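Side-chain contacts in alternansucrase (Leuconostoc mesenteroides, PDB 6HVG), which belongs to glycoside hydrolase family 70 and joins a TIM-barrel-type enzyme region to repeats of the choline-binding, cell-wall-binding kind: residues L1118-A1123 and V1201-K1206; D407-A412 and K1167-A1172; A640-D645 and N652-I657; L171-D176 and I193-V198. One frame throughout, in Å; residues are numbered along the deposited sequence.

Contact 1: residues L1118-A1123 and V1201-K1206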
loop_
_atom_site.group_PDB
_atom_site.type_symbol
_atom_site.label_atom_id
_atom_site.label_comp_id
_atom_site.label_asym_id
_atom_site.label_seq_id
_atom_site.Cartn_x
_atom_site.Cartn_y
_atom_site.Cartn_z
ATOM N N LEU A 1118 8.524 26.115 -8.347
ATOM C CA LEU A 1118 7.395 25.765 -9.217
ATOM C C LEU A 1118 7.753 25.829 -10.726
ATOM O O LEU A 1118 6.872 25.918 -11.585
ATOM C CB LEU A 1118 6.217 26.678 -8.900
ATOM C CG LEU A 1118 5.445 26.302 -7.609
ATOM C CD1 LEU A 1118 6.134 26.805 -6.352
ATOM C CD2 LEU A 1118 4.012 26.811 -7.645
ATOM N N GLY A 1119 9.044 25.738 -11.030
ATOM C CA GLY A 1119 9.513 25.683 -12.405
ATOM C C GLY A 1119 10.508 26.773 -12.783
ATOM O O GLY A 1119 10.643 27.094 -13.960
ATOM N N PHE A 1120 11.262 27.280 -11.805
ATOM C CA PHE A 1120 12.225 28.337 -12.083
ATOM C C PHE A 1120 13.419 27.828 -12.865
ATOM O O PHE A 1120 13.712 26.639 -12.864
ATOM C CB PHE A 1120 12.728 28.989 -10.801
ATOM C CG PHE A 1120 11.656 29.681 -10.006
ATOM C CD1 PHE A 1120 11.166 29.106 -8.854
ATOM C CD2 PHE A 1120 11.145 30.915 -10.403
ATOM C CE1 PHE A 1120 10.193 29.737 -8.105
ATOM C CE2 PHE A 1120 10.167 31.555 -9.655
ATOM C CZ PHE A 1120 9.683 30.956 -8.507
ATOM N N ASN A 1121 14.101 28.750 -13.533
ATOM C CA ASN A 1121 15.304 28.428 -14.275
ATOM C C ASN A 1121 16.453 27.967 -13.358
ATOM O O ASN A 1121 16.519 28.341 -12.185
ATOM C CB ASN A 1121 15.760 29.650 -15.082
ATOM C CG ASN A 1121 14.807 30.019 -16.218
ATOM O OD1 ASN A 1121 13.836 29.310 -16.517
ATOM N ND2 ASN A 1121 15.109 31.124 -16.866
ATOM N N LYS A 1122 17.350 27.145 -13.897
ATOM C CA LYS A 1122 18.582 26.816 -13.198
ATOM C C LYS A 1122 19.308 28.120 -12.920
ATOM O O LYS A 1122 19.023 29.137 -13.559
ATOM C CB LYS A 1122 19.462 25.909 -14.049
ATOM C CG LYS A 1122 18.913 24.504 -14.241
ATOM C CD LYS A 1122 19.845 23.645 -15.092
ATOM C CE LYS A 1122 19.108 22.647 -15.992
ATOM N NZ LYS A 1122 19.778 22.584 -17.332
ATOM N N ALA A 1123 20.234 28.102 -11.963
ATOM C CA ALA A 1123 20.981 29.327 -11.598
ATOM C C ALA A 1123 21.898 29.806 -12.734
ATOM O O ALA A 1123 22.206 30.996 -12.828
ATOM C CB ALA A 1123 21.770 29.126 -10.312
ATOM N N VAL A 1201 20.287 25.797 0.032
ATOM C CA VAL A 1201 20.634 26.752 -1.019
ATOM C C VAL A 1201 19.612 26.631 -2.171
ATOM O O VAL A 1201 19.890 26.949 -3.318
ATOM C CB VAL A 1201 22.118 26.544 -1.447
ATOM C CG1 VAL A 1201 22.299 25.247 -2.228
ATOM C CG2 VAL A 1201 22.654 27.736 -2.233
ATOM N N ASP A 1202 18.401 26.204 -1.811
ATOM C CA ASP A 1202 17.288 25.960 -2.738
ATOM C C ASP A 1202 16.243 27.068 -2.552
ATOM O O ASP A 1202 16.525 28.048 -1.861
ATOM C CB ASP A 1202 16.702 24.555 -2.495
ATOM C CG ASP A 1202 16.106 24.371 -1.082
ATOM O OD1 ASP A 1202 16.323 25.214 -0.171
ATOM O OD2 ASP A 1202 15.417 23.345 -0.884
ATOM N N TYR A 1203 15.065 26.945 -3.165
ATOM C CA TYR A 1203 14.026 27.976 -3.018
ATOM C C TYR A 1203 13.343 27.951 -1.639
ATOM O O TYR A 1203 12.793 28.957 -1.200
ATOM C CB TYR A 1203 13.012 27.932 -4.171
ATOM C CG TYR A 1203 13.621 28.441 -5.467
ATOM C CD1 TYR A 1203 14.209 27.567 -6.383
ATOM C CD2 TYR A 1203 13.654 29.802 -5.750
ATOM C CE1 TYR A 1203 14.806 28.038 -7.533
ATOM C CE2 TYR A 1203 14.252 30.284 -6.904
ATOM C CZ TYR A 1203 14.831 29.401 -7.786
ATOM O OH TYR A 1203 15.416 29.869 -8.935
ATOM N N GLN A 1204 13.425 26.826 -0.931
ATOM C CA GLN A 1204 13.026 26.769 0.483
ATOM C C GLN A 1204 13.890 27.682 1.353
ATOM O O GLN A 1204 13.423 28.201 2.367
ATOM C CB GLN A 1204 13.122 25.335 0.990
ATOM C CG GLN A 1204 12.795 25.149 2.463
ATOM C CD GLN A 1204 11.309 25.261 2.747
ATOM O OE1 GLN A 1204 10.503 24.502 2.195
ATOM N NE2 GLN A 1204 10.938 26.189 3.642
ATOM N N ALA A 1205 15.158 27.846 0.979
ATOM C CA ALA A 1205 16.052 28.754 1.693
ATOM C C ALA A 1205 15.765 30.201 1.341
ATOM O O ALA A 1205 15.799 31.066 2.207
ATOM C CB ALA A 1205 17.501 28.404 1.403
ATOM N N LYS A 1206 15.484 30.472 0.071
ATOM C CA LYS A 1206 15.152 31.832 -0.356
ATOM C C LYS A 1206 13.873 32.327 0.304
ATOM O O LYS A 1206 13.884 33.331 0.996
ATOM C CB LYS A 1206 14.998 31.913 -1.874
ATOM C CG LYS A 1206 14.997 33.339 -2.382
ATOM C CD LYS A 1206 14.618 33.394 -3.846
ATOM C CE LYS A 1206 14.613 34.818 -4.366
ATOM N NZ LYS A 1206 14.653 34.765 -5.847
#

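Contact 2: residues D407-A412 and K1167-A1172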
loop_
_atom_site.group_PDB
_atom_site.type_symbol
_atom_site.label_atom_id
_atom_site.label_comp_id
_atom_site.label_asym_id
_atom_site.label_seq_id
_atom_site.Cartn_x
_atom_site.Cartn_y
_atom_site.Cartn_z
ATOM N N ASP A 407 27.130 13.010 12.033
ATOM C CA ASP A 407 26.947 13.594 13.388
ATOM C C ASP A 407 27.849 12.991 14.444
ATOM O O ASP A 407 27.451 12.846 15.602
ATOM C CB ASP A 407 25.471 13.532 13.842
ATOM C CG ASP A 407 24.577 14.473 13.054
ATOM O OD1 ASP A 407 25.113 15.330 12.315
ATOM O OD2 ASP A 407 23.338 14.358 13.178
ATOM N N GLY A 408 29.067 12.660 14.032
ATOM C CA GLY A 408 30.048 12.065 14.932
ATOM C C GLY A 408 30.078 10.550 14.966
ATOM O O GLY A 408 31.095 9.953 15.301
ATOM N N TYR A 409 28.960 9.922 14.639
ATOM C CA TYR A 409 28.868 8.478 14.688
ATOM C C TYR A 409 29.522 7.854 13.466
ATOM O O TYR A 409 29.733 8.545 12.466
ATOM C CB TYR A 409 27.419 8.067 14.755
ATOM C CG TYR A 409 26.767 8.470 16.030
ATOM C CD1 TYR A 409 26.820 7.658 17.146
ATOM C CD2 TYR A 409 26.120 9.676 16.138
ATOM C CE1 TYR A 409 26.232 8.032 18.331
ATOM C CE2 TYR A 409 25.516 10.057 17.323
ATOM C CZ TYR A 409 25.577 9.227 18.413
ATOM O OH TYR A 409 24.973 9.591 19.591
ATOM N N LEU A 410 29.854 6.563 13.569
ATOM C CA LEU A 410 30.481 5.838 12.484
ATOM C C LEU A 410 29.490 4.895 11.839
ATOM O O LEU A 410 28.533 4.501 12.465
ATOM C CB LEU A 410 31.664 5.017 12.996
ATOM C CG LEU A 410 32.702 5.705 13.874
ATOM C CD1 LEU A 410 33.803 4.725 14.189
ATOM C CD2 LEU A 410 33.273 6.943 13.213
ATOM N N THR A 411 29.746 4.520 10.592
ATOM C CA THR A 411 28.878 3.623 9.855
ATOM C C THR A 411 29.669 2.435 9.316
ATOM O O THR A 411 30.869 2.472 9.273
ATOM C CB THR A 411 28.131 4.373 8.689
ATOM O OG1 THR A 411 29.055 4.911 7.736
ATOM C CG2 THR A 411 27.295 5.528 9.224
ATOM N N ALA A 412 28.977 1.396 8.882
ATOM C CA ALA A 412 29.633 0.198 8.354
ATOM C C ALA A 412 30.591 0.503 7.175
ATOM O O ALA A 412 31.651 -0.118 7.042
ATOM C CB ALA A 412 28.584 -0.827 7.926
ATOM N N LYS A 1167 22.507 13.948 5.347
ATOM C CA LYS A 1167 22.273 12.870 6.319
ATOM C C LYS A 1167 22.435 13.344 7.739
ATOM O O LYS A 1167 23.250 14.197 8.011
ATOM C CB LYS A 1167 23.227 11.697 6.096
ATOM C CG LYS A 1167 23.215 11.118 4.690
ATOM C CD LYS A 1167 24.051 9.843 4.605
ATOM C CE LYS A 1167 24.150 9.364 3.174
ATOM N NZ LYS A 1167 24.695 7.992 3.089
ATOM N N GLU A 1168 21.611 12.799 8.624
ATOM C CA GLU A 1168 21.714 13.017 10.069
ATOM C C GLU A 1168 21.476 11.685 10.763
ATOM O O GLU A 1168 20.971 10.736 10.148
ATOM C CB GLU A 1168 20.667 13.983 10.589
ATOM C CG GLU A 1168 20.751 15.404 10.073
ATOM C CD GLU A 1168 19.611 16.257 10.611
ATOM O OE1 GLU A 1168 18.498 16.169 10.043
ATOM O OE2 GLU A 1168 19.793 16.985 11.623
ATOM N N VAL A 1169 21.858 11.614 12.036
ATOM C CA VAL A 1169 21.644 10.411 12.813
ATOM C C VAL A 1169 20.459 10.669 13.717
ATOM O O VAL A 1169 20.504 11.552 14.558
ATOM C CB VAL A 1169 22.886 9.996 13.634
ATOM C CG1 VAL A 1169 22.577 8.797 14.514
ATOM C CG2 VAL A 1169 24.037 9.658 12.707
ATOM N N VAL A 1170 19.403 9.884 13.525
ATOM C CA VAL A 1170 18.177 9.980 14.323
ATOM C C VAL A 1170 18.082 8.765 15.245
ATOM O O VAL A 1170 18.775 7.767 15.027
ATOM C CB VAL A 1170 16.895 10.007 13.425
ATOM C CG1 VAL A 1170 16.967 11.122 12.396
ATOM C CG2 VAL A 1170 16.659 8.653 12.740
ATOM N N THR A 1171 17.227 8.866 16.263
ATOM C CA THR A 1171 16.835 7.724 17.085
ATOM C C THR A 1171 15.460 7.253 16.602
ATOM O O THR A 1171 14.486 8.002 16.669
ATOM C CB THR A 1171 16.762 8.097 18.576
ATOM O OG1 THR A 1171 18.068 8.364 19.063
ATOM C CG2 THR A 1171 16.206 6.951 19.386
ATOM N N ALA A 1172 15.376 6.007 16.150
ATOM C CA ALA A 1172 14.222 5.554 15.403
ATOM C C ALA A 1172 13.622 4.276 15.936
ATOM O O ALA A 1172 14.334 3.372 16.361
ATOM C CB ALA A 1172 14.590 5.374 13.935
#

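Contact 3: residues A640-D645 and N652-I657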
loop_
_atom_site.group_PDB
_atom_site.type_symbol
_atom_site.label_atom_id
_atom_site.label_comp_id
_atom_site.label_asym_id
_atom_site.label_seq_id
_atom_site.Cartn_x
_atom_site.Cartn_y
_atom_site.Cartn_z
ATOM N N ALA A 640 -8.998 36.195 7.389
ATOM C CA ALA A 640 -8.297 37.438 7.634
ATOM C C ALA A 640 -8.027 38.224 6.364
ATOM O O ALA A 640 -8.253 39.434 6.337
ATOM C CB ALA A 640 -6.988 37.153 8.355
ATOM N N LEU A 641 -7.553 37.551 5.318
ATOM C CA LEU A 641 -7.143 38.230 4.081
ATOM C C LEU A 641 -8.238 38.475 3.053
ATOM O O LEU A 641 -8.118 39.401 2.255
ATOM C CB LEU A 641 -6.019 37.473 3.388
ATOM C CG LEU A 641 -4.618 37.990 3.691
ATOM C CD1 LEU A 641 -4.122 37.426 5.018
ATOM C CD2 LEU A 641 -3.704 37.614 2.531
ATOM N N TYR A 642 -9.287 37.659 3.048
ATOM C CA TYR A 642 -10.353 37.786 2.027
ATOM C C TYR A 642 -11.762 37.902 2.596
ATOM O O TYR A 642 -12.713 37.970 1.844
ATOM C CB TYR A 642 -10.308 36.596 1.058
ATOM C CG TYR A 642 -8.925 36.282 0.502
ATOM C CD1 TYR A 642 -8.190 37.249 -0.154
ATOM C CD2 TYR A 642 -8.358 35.015 0.640
ATOM C CE1 TYR A 642 -6.937 36.977 -0.674
ATOM C CE2 TYR A 642 -7.102 34.727 0.128
ATOM C CZ TYR A 642 -6.398 35.710 -0.532
ATOM O OH TYR A 642 -5.148 35.418 -1.026
ATOM N N GLY A 643 -11.908 37.925 3.918
ATOM C CA GLY A 643 -13.234 38.009 4.544
ATOM C C GLY A 643 -14.207 36.938 4.061
ATOM O O GLY A 643 -15.361 37.225 3.773
ATOM N N THR A 644 -13.741 35.694 3.998
ATOM C CA THR A 644 -14.551 34.575 3.529
ATOM C C THR A 644 -15.756 34.293 4.405
ATOM O O THR A 644 -16.761 33.744 3.928
ATOM C CB THR A 644 -13.724 33.281 3.414
ATOM O OG1 THR A 644 -13.052 33.010 4.654
ATOM C CG2 THR A 644 -12.702 33.412 2.289
ATOM N N ASP A 645 -15.680 34.665 5.676
ATOM C CA ASP A 645 -16.828 34.485 6.573
ATOM C C ASP A 645 -17.845 35.633 6.514
ATOM O O ASP A 645 -18.850 35.581 7.225
ATOM C CB ASP A 645 -16.386 34.202 8.015
ATOM C CG ASP A 645 -15.453 35.254 8.583
ATOM O OD1 ASP A 645 -14.914 36.098 7.811
ATOM O OD2 ASP A 645 -15.230 35.210 9.820
ATOM N N ASN A 652 -17.078 32.187 -1.975
ATOM C CA ASN A 652 -17.082 31.506 -3.266
ATOM C C ASN A 652 -16.085 32.049 -4.272
ATOM O O ASN A 652 -15.844 31.400 -5.277
ATOM C CB ASN A 652 -18.478 31.478 -3.857
ATOM C CG ASN A 652 -19.476 30.732 -2.969
ATOM O OD1 ASN A 652 -19.184 30.369 -1.820
ATOM N ND2 ASN A 652 -20.669 30.474 -3.517
ATOM N N LYS A 653 -15.482 33.205 -3.991
ATOM C CA LYS A 653 -14.355 33.715 -4.782
ATOM C C LYS A 653 -13.072 32.938 -4.526
ATOM O O LYS A 653 -12.101 33.073 -5.269
ATOM C CB LYS A 653 -14.073 35.188 -4.462
ATOM C CG LYS A 653 -14.573 36.161 -5.497
ATOM C CD LYS A 653 -14.507 37.591 -4.968
ATOM C CE LYS A 653 -15.462 38.508 -5.732
ATOM N NZ LYS A 653 -15.778 39.733 -4.956
ATOM N N HIS A 654 -13.046 32.159 -3.457
ATOM C CA HIS A 654 -11.862 31.398 -3.084
ATOM C C HIS A 654 -12.270 29.970 -2.750
ATOM O O HIS A 654 -12.007 29.480 -1.644
ATOM C CB HIS A 654 -11.156 32.046 -1.888
ATOM C CG HIS A 654 -10.744 33.459 -2.130
ATOM N ND1 HIS A 654 -11.604 34.517 -1.932
ATOM C CD2 HIS A 654 -9.574 33.994 -2.550
ATOM C CE1 HIS A 654 -10.986 35.645 -2.232
ATOM N NE2 HIS A 654 -9.748 35.355 -2.596
ATOM N N LEU A 655 -12.913 29.316 -3.724
ATOM C CA LEU A 655 -13.295 27.905 -3.596
ATOM C C LEU A 655 -12.116 27.047 -3.177
ATOM O O LEU A 655 -11.092 27.084 -3.822
ATOM C CB LEU A 655 -13.834 27.350 -4.916
ATOM C CG LEU A 655 -15.314 27.540 -5.178
ATOM C CD1 LEU A 655 -15.610 27.149 -6.615
ATOM C CD2 LEU A 655 -16.144 26.710 -4.204
ATOM N N SER A 656 -12.307 26.282 -2.097
ATOM C CA SER A 656 -11.275 25.431 -1.484
ATOM C C SER A 656 -11.830 24.064 -1.087
ATOM O O SER A 656 -12.920 23.977 -0.505
ATOM C CB SER A 656 -10.709 26.098 -0.222
ATOM O OG SER A 656 -9.926 27.220 -0.566
ATOM N N ILE A 657 -11.078 23.003 -1.378
ATOM C CA ILE A 657 -11.540 21.637 -1.143
ATOM C C ILE A 657 -10.574 20.873 -0.251
ATOM O O ILE A 657 -9.397 21.226 -0.134
ATOM C CB ILE A 657 -11.780 20.867 -2.468
ATOM C CG1 ILE A 657 -10.466 20.654 -3.229
ATOM C CG2 ILE A 657 -12.799 21.615 -3.311
ATOM C CD1 ILE A 657 -10.625 19.929 -4.562
#

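Contact 4: residues L171-D176 and I193-V198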
loop_
_atom_site.group_PDB
_atom_site.type_symbol
_atom_site.label_atom_id
_atom_site.label_comp_id
_atom_site.label_asym_id
_atom_site.label_seq_id
_atom_site.Cartn_x
_atom_site.Cartn_y
_atom_site.Cartn_z
ATOM N N LEU A 171 -9.091 -22.709 -23.800
ATOM C CA LEU A 171 -9.414 -23.644 -24.873
ATOM C C LEU A 171 -10.734 -24.352 -24.539
ATOM O O LEU A 171 -10.822 -25.079 -23.542
ATOM C CB LEU A 171 -8.259 -24.639 -25.043
ATOM C CG LEU A 171 -8.236 -25.599 -26.226
ATOM C CD1 LEU A 171 -8.337 -24.891 -27.577
ATOM C CD2 LEU A 171 -6.964 -26.424 -26.133
ATOM N N GLN A 172 -11.760 -24.112 -25.360
ATOM C CA GLN A 172 -13.131 -24.555 -25.078
ATOM C C GLN A 172 -13.717 -25.281 -26.286
ATOM O O GLN A 172 -13.157 -25.199 -27.382
ATOM C CB GLN A 172 -14.016 -23.353 -24.730
ATOM C CG GLN A 172 -13.514 -22.505 -23.563
ATOM C CD GLN A 172 -14.503 -21.425 -23.130
ATOM O OE1 GLN A 172 -15.263 -20.893 -23.951
ATOM N NE2 GLN A 172 -14.493 -21.092 -21.832
ATOM N N TYR A 173 -14.828 -25.996 -26.104
ATOM C CA TYR A 173 -15.444 -26.748 -27.212
ATOM C C TYR A 173 -16.958 -26.572 -27.216
ATOM O O TYR A 173 -17.576 -26.528 -26.159
ATOM C CB TYR A 173 -15.072 -28.248 -27.159
ATOM C CG TYR A 173 -15.552 -29.063 -28.368
ATOM C CD1 TYR A 173 -16.833 -29.582 -28.405
ATOM C CD2 TYR A 173 -14.730 -29.301 -29.480
ATOM C CE1 TYR A 173 -17.293 -30.308 -29.490
ATOM C CE2 TYR A 173 -15.193 -30.027 -30.576
ATOM C CZ TYR A 173 -16.483 -30.528 -30.567
ATOM O OH TYR A 173 -17.018 -31.247 -31.609
ATOM N N PHE A 174 -17.529 -26.451 -28.418
ATOM C CA PHE A 174 -18.971 -26.395 -28.626
ATOM C C PHE A 174 -19.395 -27.434 -29.657
ATOM O O PHE A 174 -18.791 -27.537 -30.717
ATOM C CB PHE A 174 -19.382 -24.998 -29.099
ATOM C CG PHE A 174 -18.877 -23.896 -28.215
ATOM C CD1 PHE A 174 -17.552 -23.483 -28.292
ATOM C CD2 PHE A 174 -19.711 -23.290 -27.289
ATOM C CE1 PHE A 174 -17.064 -22.490 -27.456
ATOM C CE2 PHE A 174 -19.230 -22.282 -26.462
ATOM C CZ PHE A 174 -17.904 -21.881 -26.538
ATOM N N ASP A 175 -20.428 -28.206 -29.342
ATOM C CA ASP A 175 -20.954 -29.244 -30.250
ATOM C C ASP A 175 -21.618 -28.577 -31.454
ATOM O O ASP A 175 -21.508 -27.358 -31.602
ATOM C CB ASP A 175 -21.966 -30.140 -29.513
ATOM C CG ASP A 175 -21.313 -31.134 -28.564
ATOM O OD1 ASP A 175 -20.265 -31.713 -28.922
ATOM O OD2 ASP A 175 -21.881 -31.371 -27.471
ATOM N N ASP A 176 -22.293 -29.359 -32.307
ATOM C CA ASP A 176 -22.948 -28.817 -33.531
ATOM C C ASP A 176 -24.099 -27.802 -33.286
ATOM O O ASP A 176 -24.292 -26.872 -34.082
ATOM C CB ASP A 176 -23.442 -29.948 -34.448
ATOM C CG ASP A 176 -22.296 -30.795 -35.039
ATOM O OD1 ASP A 176 -22.565 -31.937 -35.469
ATOM O OD2 ASP A 176 -21.130 -30.345 -35.086
ATOM N N ILE A 193 -9.399 -34.486 -26.074
ATOM C CA ILE A 193 -9.292 -33.395 -25.095
ATOM C C ILE A 193 -10.456 -33.390 -24.106
ATOM O O ILE A 193 -11.613 -33.320 -24.505
ATOM C CB ILE A 193 -9.230 -32.018 -25.788
ATOM C CG1 ILE A 193 -8.446 -32.109 -27.114
ATOM C CG2 ILE A 193 -8.626 -30.994 -24.842
ATOM C CD1 ILE A 193 -8.480 -30.839 -27.929
ATOM N N TYR A 194 -10.130 -33.476 -22.819
ATOM C CA TYR A 194 -11.115 -33.303 -21.744
ATOM C C TYR A 194 -11.280 -31.836 -21.465
ATOM O O TYR A 194 -10.323 -31.068 -21.571
ATOM C CB TYR A 194 -10.667 -34.002 -20.445
ATOM C CG TYR A 194 -11.624 -33.870 -19.268
ATOM C CD1 TYR A 194 -11.274 -33.119 -18.145
ATOM C CD2 TYR A 194 -12.885 -34.498 -19.281
ATOM C CE1 TYR A 194 -12.139 -32.998 -17.061
ATOM C CE2 TYR A 194 -13.759 -34.377 -18.202
ATOM C CZ TYR A 194 -13.382 -33.622 -17.093
ATOM O OH TYR A 194 -14.230 -33.494 -16.013
ATOM N N PHE A 195 -12.498 -31.462 -21.095
ATOM C CA PHE A 195 -12.807 -30.100 -20.705
ATOM C C PHE A 195 -13.376 -30.113 -19.263
ATOM O O PHE A 195 -14.110 -31.037 -18.887
ATOM C CB PHE A 195 -13.764 -29.505 -21.731
ATOM C CG PHE A 195 -13.217 -29.476 -23.150
ATOM C CD1 PHE A 195 -12.696 -28.307 -23.693
ATOM C CD2 PHE A 195 -13.262 -30.605 -23.958
ATOM C CE1 PHE A 195 -12.222 -28.274 -24.999
ATOM C CE2 PHE A 195 -12.781 -30.578 -25.264
ATOM C CZ PHE A 195 -12.252 -29.415 -25.780
ATOM N N ASP A 196 -13.002 -29.121 -18.458
ATOM C CA ASP A 196 -13.375 -29.068 -17.027
ATOM C C ASP A 196 -14.894 -28.991 -16.833
ATOM O O ASP A 196 -15.614 -28.533 -17.720
ATOM C CB ASP A 196 -12.710 -27.857 -16.352
ATOM C CG ASP A 196 -12.786 -27.902 -14.828
ATOM O OD1 ASP A 196 -11.972 -28.631 -14.212
ATOM O OD2 ASP A 196 -13.644 -27.192 -14.251
ATOM N N SER A 197 -15.367 -29.453 -15.676
ATOM C CA SER A 197 -16.801 -29.529 -15.386
ATOM C C SER A 197 -17.435 -28.196 -14.931
ATOM O O SER A 197 -18.658 -28.008 -15.053
ATOM C CB SER A 197 -17.056 -30.622 -14.335
ATOM O OG SER A 197 -16.693 -30.202 -13.025
ATOM N N VAL A 198 -16.607 -27.296 -14.395
ATOM C CA VAL A 198 -17.050 -25.962 -13.966
ATOM C C VAL A 198 -16.858 -24.937 -15.093
ATOM O O VAL A 198 -17.814 -24.275 -15.497
ATOM C CB VAL A 198 -16.303 -25.496 -12.679
ATOM C CG1 VAL A 198 -16.637 -24.051 -12.317
ATOM C CG2 VAL A 198 -16.644 -26.408 -11.513
#

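Contact 1: residues L1118-A1123 and V1201-K1206
An offset (parallel-displaced) stack of Phe1120 on Tyr1203 joins the loop ahead of helix 1135-1147 to the first turn of the short helix 1203-1207, at the surface of the family 70 region. The ring centroids lie 4.6 Å apart with the planes 24° from parallel. The overlap is uneven. Phe1120 CD1 sits over the centre of the tyrosine ring, 3.7 Å above its plane, whereas Tyr1203 meets the phenylalanine near its root, with Tyr1203 CZ 3.7 Å from Phe1120 CB. The phenol oxygen lies over this root as well: Tyr1203 OH is 3.4 Å from Phe1120 CB and 3.8 Å from Asn1121 O, the latter too long to count as a bond. In both aromatic residues CG stands beside the backbone N and opposite the carbonyl carbon, and each CB points at the other segment, which sends the two rings toward each other from facing backbones. Phe1120 also touches Tyr599 of helix 587-601 and Thr607 of helix 603-608, while Tyr1203 packs on Tyr1116. The backbones behind the stack are held by carboxylates: Asp1117 OD1 receives the N-H groups of Gly1119 and Phe1120, and Asp1114 OD2 receives that of Tyr1203. Asp1202 is the N-cap of the helix that carries Tyr1203, and its OD1 accepts from Ala1205 N at 3.1 Å, the donor standing above the carboxylate plane.

Contact 2: residues D407-A412 and K1167-A1172
Asp407 and Tyr409, in the loop before strand 415-416, pack on Val1169 and Glu1168 of strand 1166-1175, which belongs to a six-stranded antiparallel sheet. The polar link is a single weak hydrogen bond, Val1169 N to Asp407 OD2, long at 3.3 Å but nearly straight at 173°. The backbone bonds of Glu1168 and Val1170 go to strand 1190-1197, so the aspartate serves the intervening N-H on the opposite edge of the strand, the edge on which the backbone of Thr1171 bonds that of Gln538. Apolar contact comes from Tyr409 and Val1169, whose side chains run at about a right angle to each other. The valine has CG1 anti to the backbone N (chi1 175°), which presents both methyls to the ring: Tyr409 CD2 lies 4.0 Å from Val1169 CG1 and equally far from Val1169 CG2. The far end of the tyrosine is fixed by its OH, bonded to Arg543 O. Asp407 OD2 also packs against Glu1168 CB at 3.7 Å, a van der Waals contact. The electrostatic element is the nearness of two carboxylates turned almost perpendicular, Asp407 OD2 lying 4.7 Å from Glu1168 OE2. Such proximity of like groups may raise the proton affinity of one of them, although Glu1168 OE1 has compensating bonds from Thr1196 OG1 and Ala1245 N.

Contact 3: residues A640-D645 and N652-I657
In both Tyr642 and His654 the first torsion, -49° and -58°, sets CG opposite the carbonyl carbon and brings the two rings together, and the second torsions turn them nearly parallel. They form an offset stack, centroids 3.9 Å apart and planes at 14°. The imidazole enters with its far corner: His654 NE2 lies over the centre of the phenol ring, 3.3 Å above its plane. Tyr642 CG in turn stands toward the rim of the imidazole, and Tyr642 CB makes a CH-pi contact 3.9 Å from the His654 ring centroid. The opposite phenol face is covered by Leu641 CB, so the tyrosine ring is sandwiched. Rotation of the imidazole is fixed by a hydrogen bond from His654 ND1 to Asn650 O, which makes ND1 the donor. Thr644 CG2 grazes the same ring, 4.5 Å from His654 ND1. Helix 629-642, which Tyr642 ends, is the main helix of a beta-alpha-beta crossover between the parallel neighbours 617-620 and 657-658, with the short helix 648-652 in the return; the stack joins its C-terminal end to the approach of strand 657-658, where His654 and Ser656 also touch Phe638 of the helix.

Contact 4: residues L171-D176 and I193-V198
The backbones of 171-176 and 193-198 come closest at Gln172 and Phe195, whose CA atoms are 7.1 Å apart, with the Phe195 side chain filling the gap between two successive beta-hairpins of a choline-binding repeat. Tyr173 CB lies over the Phe195 face in a CH-pi contact, 3.8 Å from the ring centroid and displaced toward the rim, so that Phe195 CZ is its nearest ring atom. The tyrosine has CG anti to the backbone N (chi1 -174°), and its ring leads away from the phenylalanine; the two rings are oblique, centroids 6.0 Å apart and planes at 49°. The backbone supplies the rest. Leu171 O approaches the Phe195 edge near the ring plane, 3.7 Å from Phe195 CD1, and Gln172 C lies 3.6 Å from Phe195 CE1. Leu164 and Arg186 also touch Phe195, and Tyr173 packs on Arg186, whose NH2 forms a salt bridge with Asp175 OD1. After Phe195 the chain bends through an Asx turn, Val198 N donating to Asp196 OD2 at 3.0 Å. Between the segments the contact is mainly dispersive, a phenylalanine wedged against a CB and main-chain atoms, with Leu171 O probably adding a weak electrostatic attraction to the C-H rim.

From the N terminus, contact 4 comes first and closes a short loop between neighbouring hairpins of one choline-binding repeat, before any other contact opens. Contact 2 then starts at 407-412 and closes only at 1167-1172, a loop of more than 750 residues that brings an early segment onto the six-stranded antiparallel sheet. Contact 3 nests inside that loop, joining a helix end to the approach of the next barrel strand. Contact 1 opens inside it too but closes beyond it, tying the loop before helix 1135-1147 to the short helix 1203-1207, so contacts 1 and 2 cross. Their centres are 28 Å apart; that of contact 4 lies 65 to 66 Å from the centres of the others.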